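Local coordinates for protein mRNA export factor (Human herpesvirus 1, PDB 4YXP) that mediates nuclear export of intronless viral mRNAs and inhibits host splicing, represented here by its folded, zinc-binding, homodimeric C-terminal domain, at residues R156-F160 / I238-H242; Y164-L170 / K186-S190; T146-L150 / L196-A200. All blocks are in the same frame, centred on the assembly; numbering follows the deposited sequence.

Contact 1: residues R156-F160 / I238-H242; sequences RLRPF and ILDTH. With ZN (zinc ion), chain D.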
loop_
_atom_site.group_PDB
_atom_site.type_symbol
_atom_site.label_atom_id
_atom_site.label_comp_id
_atom_site.label_asym_id
_atom_site.label_seq_id
_atom_site.Cartn_x
_atom_site.Cartn_y
_atom_site.Cartn_z
ATOM N N ARG B 156 2.703 -4.495 1.508
ATOM C CA ARG B 156 4.018 -4.858 0.991
ATOM C C ARG B 156 4.480 -6.241 1.464
ATOM O O ARG B 156 5.155 -6.953 0.720
ATOM C CB ARG B 156 5.034 -3.777 1.380
ATOM C CG ARG B 156 4.818 -2.476 0.602
ATOM C CD ARG B 156 5.517 -1.258 1.213
ATOM N NE ARG B 156 5.096 -0.034 0.525
ATOM C CZ ARG B 156 5.691 0.478 -0.552
ATOM N NH1 ARG B 156 6.768 -0.103 -1.074
ATOM N NH2 ARG B 156 5.214 1.590 -1.107
ATOM N N LEU B 157 4.090 -6.638 2.673
ATOM C CA LEU B 157 4.617 -7.870 3.270
ATOM C C LEU B 157 3.678 -9.080 3.215
ATOM O O LEU B 157 4.076 -10.179 3.594
ATOM C CB LEU B 157 4.993 -7.614 4.735
ATOM C CG LEU B 157 6.193 -6.700 4.999
ATOM C CD1 LEU B 157 6.312 -6.412 6.487
ATOM C CD2 LEU B 157 7.485 -7.307 4.472
ATOM N N ARG B 158 2.448 -8.898 2.742
ATOM C CA ARG B 158 1.442 -9.960 2.850
ATOM C C ARG B 158 1.896 -11.293 2.228
ATOM O O ARG B 158 1.758 -12.341 2.863
ATOM C CB ARG B 158 0.114 -9.509 2.224
ATOM C CG ARG B 158 -1.015 -10.530 2.360
ATOM C CD ARG B 158 -2.328 -10.002 1.799
ATOM N NE ARG B 158 -2.739 -8.749 2.427
ATOM C CZ ARG B 158 -3.462 -8.659 3.540
ATOM N NH1 ARG B 158 -3.868 -9.754 4.172
ATOM N NH2 ARG B 158 -3.781 -7.466 4.026
ATOM N N PRO B 159 2.440 -11.270 0.995
ATOM C CA PRO B 159 2.856 -12.555 0.410
ATOM C C PRO B 159 4.014 -13.221 1.153
ATOM O O PRO B 159 4.049 -14.447 1.261
ATOM C CB PRO B 159 3.279 -12.172 -1.014
ATOM C CG PRO B 159 2.575 -10.889 -1.284
ATOM C CD PRO B 159 2.588 -10.170 0.028
ATOM N N PHE B 160 4.955 -12.424 1.649
ATOM C CA PHE B 160 6.058 -12.952 2.444
ATOM C C PHE B 160 5.549 -13.584 3.733
ATOM O O PHE B 160 5.968 -14.682 4.111
ATOM C CB PHE B 160 7.062 -11.842 2.774
ATOM C CG PHE B 160 8.122 -12.259 3.754
ATOM C CD1 PHE B 160 9.119 -13.147 3.382
ATOM C CD2 PHE B 160 8.125 -11.760 5.047
ATOM C CE1 PHE B 160 10.098 -13.531 4.281
ATOM C CE2 PHE B 160 9.101 -12.140 5.952
ATOM C CZ PHE B 160 10.087 -13.026 5.569
ATOM N N ILE B 238 14.259 -10.715 9.457
ATOM C CA ILE B 238 13.527 -11.936 9.132
ATOM C C ILE B 238 13.405 -12.086 7.617
ATOM O O ILE B 238 13.320 -13.203 7.111
ATOM C CB ILE B 238 12.140 -11.977 9.816
ATOM C CG1 ILE B 238 11.224 -10.858 9.315
ATOM C CG2 ILE B 238 12.300 -11.907 11.326
ATOM C CD1 ILE B 238 9.783 -11.010 9.778
ATOM N N LEU B 239 13.408 -10.969 6.894
ATOM C CA LEU B 239 13.428 -11.017 5.436
ATOM C C LEU B 239 14.730 -11.660 4.961
ATOM O O LEU B 239 14.782 -12.269 3.890
ATOM C CB LEU B 239 13.262 -9.614 4.843
ATOM C CG LEU B 239 11.829 -9.068 4.831
ATOM C CD1 LEU B 239 11.797 -7.568 4.580
ATOM C CD2 LEU B 239 10.995 -9.790 3.778
ATOM N N ASP B 240 15.776 -11.541 5.774
ATOM C CA ASP B 240 17.066 -12.145 5.455
ATOM C C ASP B 240 17.131 -13.620 5.849
ATOM O O ASP B 240 17.572 -14.461 5.061
ATOM C CB ASP B 240 18.196 -11.381 6.152
ATOM C CG ASP B 240 19.575 -11.930 5.805
ATOM O OD1 ASP B 240 19.837 -12.168 4.607
ATOM O OD2 ASP B 240 20.392 -12.125 6.731
ATOM N N THR B 241 16.684 -13.931 7.064
ATOM C CA THR B 241 16.948 -15.235 7.676
ATOM C C THR B 241 15.917 -16.327 7.370
ATOM O O THR B 241 16.210 -17.514 7.521
ATOM C CB THR B 241 17.035 -15.107 9.207
ATOM O OG1 THR B 241 15.783 -14.637 9.717
ATOM C CG2 THR B 241 18.145 -14.140 9.604
ATOM N N HIS B 242 14.713 -15.935 6.962
ATOM C CA HIS B 242 13.644 -16.902 6.721
ATOM C C HIS B 242 14.040 -17.919 5.645
ATOM O O HIS B 242 13.662 -19.091 5.719
ATOM C CB HIS B 242 12.355 -16.180 6.319
ATOM C CG HIS B 242 11.288 -17.089 5.789
ATOM N ND1 HIS B 242 10.681 -18.059 6.562
ATOM C CD2 HIS B 242 10.714 -17.174 4.566
ATOM C CE1 HIS B 242 9.788 -18.702 5.835
ATOM N NE2 HIS B 242 9.787 -18.187 4.618
HETATM ZN ZN ZN D . 9.071 -19.021 2.882
#
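Phe160, reaching out from helix 146-167, is the hub of the contact, and Leu239, Ile238 and His242 of segment 238-242 meet its ring. Leu239 CD2 sits over one face as a nearly ideal CH-pi contact, 3.5 Å from the centroid of the Phe160 ring and 4° off its normal. At the edge of the same ring, near its plane, CZ of Phe160 meets the backbone O of Ile238 at 3.6 Å, an oxygen that also accepts the backbone bond from the N of His242. CD1 of Ile238 adds an apolar touch on CE2 of Phe160 at 4.0 Å. The imidazole of His242 comes obliquely, its CD2 being 3.7 Å from CE1 of Phe160, with the two ring planes at 89°. With chi1 of 168°, CG of His242 lies anti to the backbone N, and the ring extends past Phe160 to the metal. NE2 of His242 binds the zinc ion at 2.1 Å; Cys163, Cys246 and Cys251 complete the CHC2-type site. Phe160 thus packs against one zinc ligand, His242, and lies about one turn before another, Cys163, on its own helix. One turn back, Leu157 CD2 reaches Leu239 CD1 at 4.3 Å and extends the apolar layer away from the metal. In the second shell, ND1 of His242 is hydrogen-bonded to Glu245; together with the zinc bond on NE2, this holds the rotation of the imidazole and would probably make its metal-bound nitrogen a stronger donor. Ala255 of helix 249-259 touches both Phe160 and Leu239, Phe112 of helix 112-132 lies against Leu157 and Leu239, and, farther out, Asp240 forms a salt bridge with Arg34 of the second subunit.

Contact 2: residues Y164-L170 / K186-S190; sequences YLKARGL and KDIAS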
loop_
_atom_site.group_PDB
_atom_site.type_symbol
_atom_site.label_atom_id
_atom_site.label_comp_id
_atom_site.label_asym_id
_atom_site.label_seq_id
_atom_site.Cartn_x
_atom_site.Cartn_y
_atom_site.Cartn_z
ATOM N N TYR B 164 5.989 -17.075 5.995
ATOM C CA TYR B 164 6.774 -16.914 7.221
ATOM C C TYR B 164 5.977 -17.248 8.484
ATOM O O TYR B 164 6.465 -17.960 9.363
ATOM C CB TYR B 164 7.313 -15.483 7.318
ATOM C CG TYR B 164 7.954 -15.150 8.652
ATOM C CD1 TYR B 164 9.292 -15.435 8.895
ATOM C CD2 TYR B 164 7.220 -14.547 9.663
ATOM C CE1 TYR B 164 9.879 -15.128 10.116
ATOM C CE2 TYR B 164 7.797 -14.236 10.882
ATOM C CZ TYR B 164 9.125 -14.526 11.101
ATOM O OH TYR B 164 9.697 -14.216 12.314
ATOM N N LEU B 165 4.759 -16.725 8.586
ATOM C CA LEU B 165 3.945 -16.949 9.775
ATOM C C LEU B 165 3.581 -18.423 9.919
ATOM O O LEU B 165 3.530 -18.954 11.029
ATOM C CB LEU B 165 2.681 -16.087 9.731
ATOM C CG LEU B 165 2.920 -14.579 9.883
ATOM C CD1 LEU B 165 1.643 -13.798 9.632
ATOM C CD2 LEU B 165 3.477 -14.251 11.267
ATOM N N LYS B 166 3.341 -19.086 8.794
ATOM C CA LYS B 166 3.029 -20.510 8.809
ATOM C C LYS B 166 4.204 -21.334 9.338
ATOM O O LYS B 166 4.008 -22.325 10.043
ATOM C CB LYS B 166 2.648 -20.988 7.409
ATOM C CG LYS B 166 1.225 -21.516 7.305
ATOM C CD LYS B 166 0.994 -22.291 6.014
ATOM C CE LYS B 166 1.766 -23.608 6.000
ATOM N NZ LYS B 166 1.461 -24.430 4.800
ATOM N N ALA B 167 5.421 -20.925 8.995
ATOM C CA ALA B 167 6.621 -21.629 9.441
ATOM C C ALA B 167 6.819 -21.483 10.947
ATOM O O ALA B 167 7.358 -22.377 11.602
ATOM C CB ALA B 167 7.844 -21.114 8.699
ATOM N N ARG B 168 6.383 -20.354 11.491
ATOM C CA ARG B 168 6.545 -20.077 12.914
ATOM C C ARG B 168 5.372 -20.609 13.734
ATOM O O ARG B 168 5.350 -20.474 14.957
ATOM C CB ARG B 168 6.705 -18.574 13.145
ATOM C CG ARG B 168 7.901 -17.961 12.430
ATOM C CD ARG B 168 9.166 -18.759 12.693
ATOM N NE ARG B 168 10.373 -18.059 12.271
ATOM C CZ ARG B 168 11.607 -18.507 12.481
ATOM N NH1 ARG B 168 11.800 -19.661 13.112
ATOM N NH2 ARG B 168 12.652 -17.802 12.065
ATOM N N GLY B 169 4.402 -21.219 13.060
ATOM C CA GLY B 169 3.244 -21.775 13.733
ATOM C C GLY B 169 2.355 -20.704 14.332
ATOM O O GLY B 169 1.718 -20.919 15.364
ATOM N N LEU B 170 2.312 -19.546 13.680
ATOM C CA LEU B 170 1.517 -18.425 14.163
ATOM C C LEU B 170 0.264 -18.217 13.332
ATOM O O LEU B 170 0.085 -18.830 12.279
ATOM C CB LEU B 170 2.350 -17.144 14.162
ATOM C CG LEU B 170 3.593 -17.162 15.053
ATOM C CD1 LEU B 170 4.292 -15.813 14.993
ATOM C CD2 LEU B 170 3.237 -17.524 16.491
ATOM N N LYS B 186 4.373 -13.434 19.286
ATOM C CA LYS B 186 5.436 -14.396 19.574
ATOM C C LYS B 186 6.720 -14.082 18.808
ATOM O O LYS B 186 7.704 -14.810 18.911
ATOM C CB LYS B 186 4.972 -15.815 19.237
ATOM C CG LYS B 186 3.762 -16.292 20.027
ATOM C CD LYS B 186 4.042 -16.374 21.524
ATOM C CE LYS B 186 2.802 -16.816 22.288
ATOM N NZ LYS B 186 2.919 -16.596 23.757
ATOM N N ASP B 187 6.707 -12.998 18.039
ATOM C CA ASP B 187 7.873 -12.605 17.256
ATOM C C ASP B 187 7.720 -11.158 16.807
ATOM O O ASP B 187 6.728 -10.507 17.131
ATOM C CB ASP B 187 8.050 -13.523 16.042
ATOM C CG ASP B 187 7.200 -13.093 14.857
ATOM O OD1 ASP B 187 5.969 -12.953 15.019
ATOM O OD2 ASP B 187 7.770 -12.882 13.767
ATOM N N ILE B 188 8.693 -10.657 16.053
ATOM C CA ILE B 188 8.681 -9.255 15.647
ATOM C C ILE B 188 7.538 -8.963 14.672
ATOM O O ILE B 188 6.910 -7.903 14.744
ATOM C CB ILE B 188 10.042 -8.841 15.038
ATOM C CG1 ILE B 188 10.044 -7.352 14.680
ATOM C CG2 ILE B 188 10.372 -9.681 13.806
ATOM C CD1 ILE B 188 9.877 -6.428 15.871
ATOM N N ALA B 189 7.263 -9.886 13.758
ATOM C CA ALA B 189 6.214 -9.657 12.773
ATOM C C ALA B 189 4.858 -9.539 13.457
ATOM O O ALA B 189 4.112 -8.591 13.207
ATOM C CB ALA B 189 6.191 -10.769 11.738
ATOM N N SER B 190 4.538 -10.497 14.320
ATOM C CA SER B 190 3.259 -10.468 15.020
ATOM C C SER B 190 3.202 -9.285 15.990
ATOM O O SER B 190 2.137 -8.713 16.209
ATOM C CB SER B 190 3.010 -11.788 15.761
ATOM O OG SER B 190 4.088 -12.138 16.605
#
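The CA atoms of Leu165 and Ala189 are 8.2 Å apart where the end of helix 146-167 faces the start of helix 188-204. The first helix finishes in a Schellman motif: Gly169 has positive phi, and the N of Leu170 bonds back to the O of Leu165 at 3.0 Å. The second begins with Asp187 as N-cap, whose OD1 accepts from the N of Ser190 and, at 2.6 Å, from OG of the same serine, while OD2 takes a weak bond from the N of Ala189. A chi1 of 84° places the carboxylate between its own backbone N and carbonyl carbon, turned back over the helix start. From the opposite direction comes Tyr164, whose hydroxyl OH donates to Asp187 OD2 at 2.8 Å. It meets the anti side of that oxygen, 30° out of the carboxylate plane, and OD2 lies at the edge of the phenol ring. This gathering of donors, together with the helix N terminus, would favour the ionised aspartate. Ala189 CB approaches Tyr164 CE2 obliquely at 3.9 Å. Leu170 packs with both branches: CD1 meets Asp187 OD1 at 3.3 Å, and CD2 lies against CB of Lys186, whose chain then leads away to a salt bridge with Asp9 of the second subunit. Both segments belong to the long zinc-finger region, where Tyr164 directly follows the zinc ligand Cys163. Ile238 of helix 230-241 packs on Tyr164, Ile188 and Ala189, while Leu176 of helix 173-179 touches Leu165 and Ser190.

Contact 3: residues T146-L150 / L196-A200; sequences TAAVL and LARLA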
loop_
_atom_site.group_PDB
_atom_site.type_symbol
_atom_site.label_atom_id
_atom_site.label_comp_id
_atom_site.label_asym_id
_atom_site.label_seq_id
_atom_site.Cartn_x
_atom_site.Cartn_y
_atom_site.Cartn_z
ATOM N N THR B 146 -1.773 5.811 12.553
ATOM C CA THR B 146 -1.282 4.447 12.743
ATOM C C THR B 146 -1.807 3.512 11.645
ATOM O O THR B 146 -1.066 2.678 11.124
ATOM C CB THR B 146 -1.685 3.894 14.128
ATOM O OG1 THR B 146 -1.062 4.675 15.157
ATOM C CG2 THR B 146 -1.256 2.436 14.291
ATOM N N ALA B 147 -3.078 3.659 11.295
ATOM C CA ALA B 147 -3.703 2.792 10.294
ATOM C C ALA B 147 -3.005 2.886 8.939
ATOM O O ALA B 147 -3.026 1.934 8.159
ATOM C CB ALA B 147 -5.174 3.139 10.142
ATOM N N ALA B 148 -2.392 4.032 8.659
ATOM C CA ALA B 148 -1.751 4.259 7.369
ATOM C C ALA B 148 -0.471 3.436 7.224
ATOM O O ALA B 148 -0.237 2.817 6.184
ATOM C CB ALA B 148 -1.454 5.735 7.183
ATOM N N VAL B 149 0.360 3.427 8.264
ATOM C CA VAL B 149 1.596 2.652 8.210
ATOM C C VAL B 149 1.246 1.165 8.304
ATOM O O VAL B 149 1.887 0.331 7.659
ATOM C CB VAL B 149 2.614 3.100 9.308
ATOM C CG1 VAL B 149 1.965 3.217 10.676
ATOM C CG2 VAL B 149 3.813 2.152 9.355
ATOM N N LEU B 150 0.209 0.835 9.070
ATOM C CA LEU B 150 -0.292 -0.539 9.125
ATOM C C LEU B 150 -0.687 -1.051 7.739
ATOM O O LEU B 150 -0.232 -2.115 7.311
ATOM C CB LEU B 150 -1.489 -0.635 10.073
ATOM C CG LEU B 150 -2.207 -1.985 10.140
ATOM C CD1 LEU B 150 -1.247 -3.093 10.559
ATOM C CD2 LEU B 150 -3.387 -1.912 11.096
ATOM N N LEU B 196 0.139 -2.366 16.115
ATOM C CA LEU B 196 -0.379 -1.327 15.231
ATOM C C LEU B 196 -1.885 -1.496 15.011
ATOM O O LEU B 196 -2.618 -0.511 14.955
ATOM C CB LEU B 196 0.351 -1.337 13.886
ATOM C CG LEU B 196 1.823 -0.915 13.870
ATOM C CD1 LEU B 196 2.328 -0.869 12.437
ATOM C CD2 LEU B 196 2.043 0.431 14.553
ATOM N N ALA B 197 -2.346 -2.738 14.887
ATOM C CA ALA B 197 -3.769 -2.993 14.677
ATOM C C ALA B 197 -4.579 -2.579 15.904
ATOM O O ALA B 197 -5.661 -2.005 15.777
ATOM C CB ALA B 197 -4.013 -4.458 14.355
ATOM N N ARG B 198 -4.056 -2.882 17.088
ATOM C CA ARG B 198 -4.725 -2.511 18.329
ATOM C C ARG B 198 -4.805 -0.994 18.445
ATOM O O ARG B 198 -5.862 -0.445 18.734
ATOM C CB ARG B 198 -3.996 -3.098 19.540
ATOM C CG ARG B 198 -4.227 -4.588 19.734
ATOM C CD ARG B 198 -3.272 -5.187 20.763
ATOM N NE ARG B 198 -3.450 -4.641 22.108
ATOM C CZ ARG B 198 -4.284 -5.131 23.023
ATOM N NH1 ARG B 198 -5.050 -6.180 22.749
ATOM N NH2 ARG B 198 -4.359 -4.565 24.222
ATOM N N LEU B 199 -3.684 -0.323 18.208
ATOM C CA LEU B 199 -3.637 1.130 18.307
ATOM C C LEU B 199 -4.571 1.765 17.273
ATOM O O LEU B 199 -5.338 2.666 17.596
ATOM C CB LEU B 199 -2.202 1.631 18.125
ATOM C CG LEU B 199 -1.947 3.122 18.352
ATOM C CD1 LEU B 199 -2.378 3.553 19.751
ATOM C CD2 LEU B 199 -0.477 3.445 18.135
ATOM N N ALA B 200 -4.515 1.285 16.034
ATOM C CA ALA B 200 -5.376 1.813 14.979
ATOM C C ALA B 200 -6.850 1.630 15.331
ATOM O O ALA B 200 -7.680 2.498 15.049
ATOM C CB ALA B 200 -5.065 1.144 13.648
#
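Leu196 packs against Thr146, Val149 and Leu150 in an antiparallel pairing of two helices, the first turn of helix 146-167 running against the middle of helix 188-204 in an all-helical domain. Their local axes approach to 8.9 Å and cross at -147°, with Ala147 and Ala200 facing each other. With chi1 of -68°, CG of Leu196 is anti to the carbonyl carbon, and the side chain slides past that of Leu150 in the opposite direction. Leu150 CD1 lies 4.1 Å from CB of Leu196, while CD2 of Leu196 turns to the methyl of Thr146. The O of Leu196, which accepts the helical bond from the N of Ala200, is also met by Thr146 CG2 at 3.3 Å. Next along the helix, Ala197 offers mainly backbone: its CA is 3.8 Å from CD2 of Leu150, and its CB brushes that same methyl. Arg198 points away from the pair and is anchored by the carbonyls of Arg180, Ala213 and Thr214. Leu199 crosses Thr146 at about a right angle, with its CD2 3.3 Å from OG1 of Thr146. That hydroxyl is hydrogen-bonded to the O of Ile143 on helix 141-144, while CG2, anti to the backbone N, points at Leu196. Helix 112-132 packs against this side, with Thr122 on Thr146, Leu123 on Leu196 and Cys126 on Leu199. Ala200 closes the walk at the closest pair of CA atoms, its CA being 5.1 Å from that of Ala147. Here two methyls meet, CB of Ala200 and CB of Ala147 at 4.0 Å, and CB of Ala200 is equally near the N of Ala147.

From the N terminus, helix 146-167 supplies the first segment of every contact: its start to contact 3, its later turns to contact 1, its end and the following turn to contact 2. The chain then passes helix 173-179 and returns at 186-190, so contact 2 closes the shortest loop. Continuing along helix 188-204, it reaches 196-200 and closes contact 3, whose loop encloses contact 2. Helix 230-241 finally closes contact 1, which also spans contact 2 but crosses contact 3. Contacts 1 and 2 touch through Ile238 and His242, joining three helices beside the zinc site; contact 3 binds two of them about 19 Å away, measured between centres.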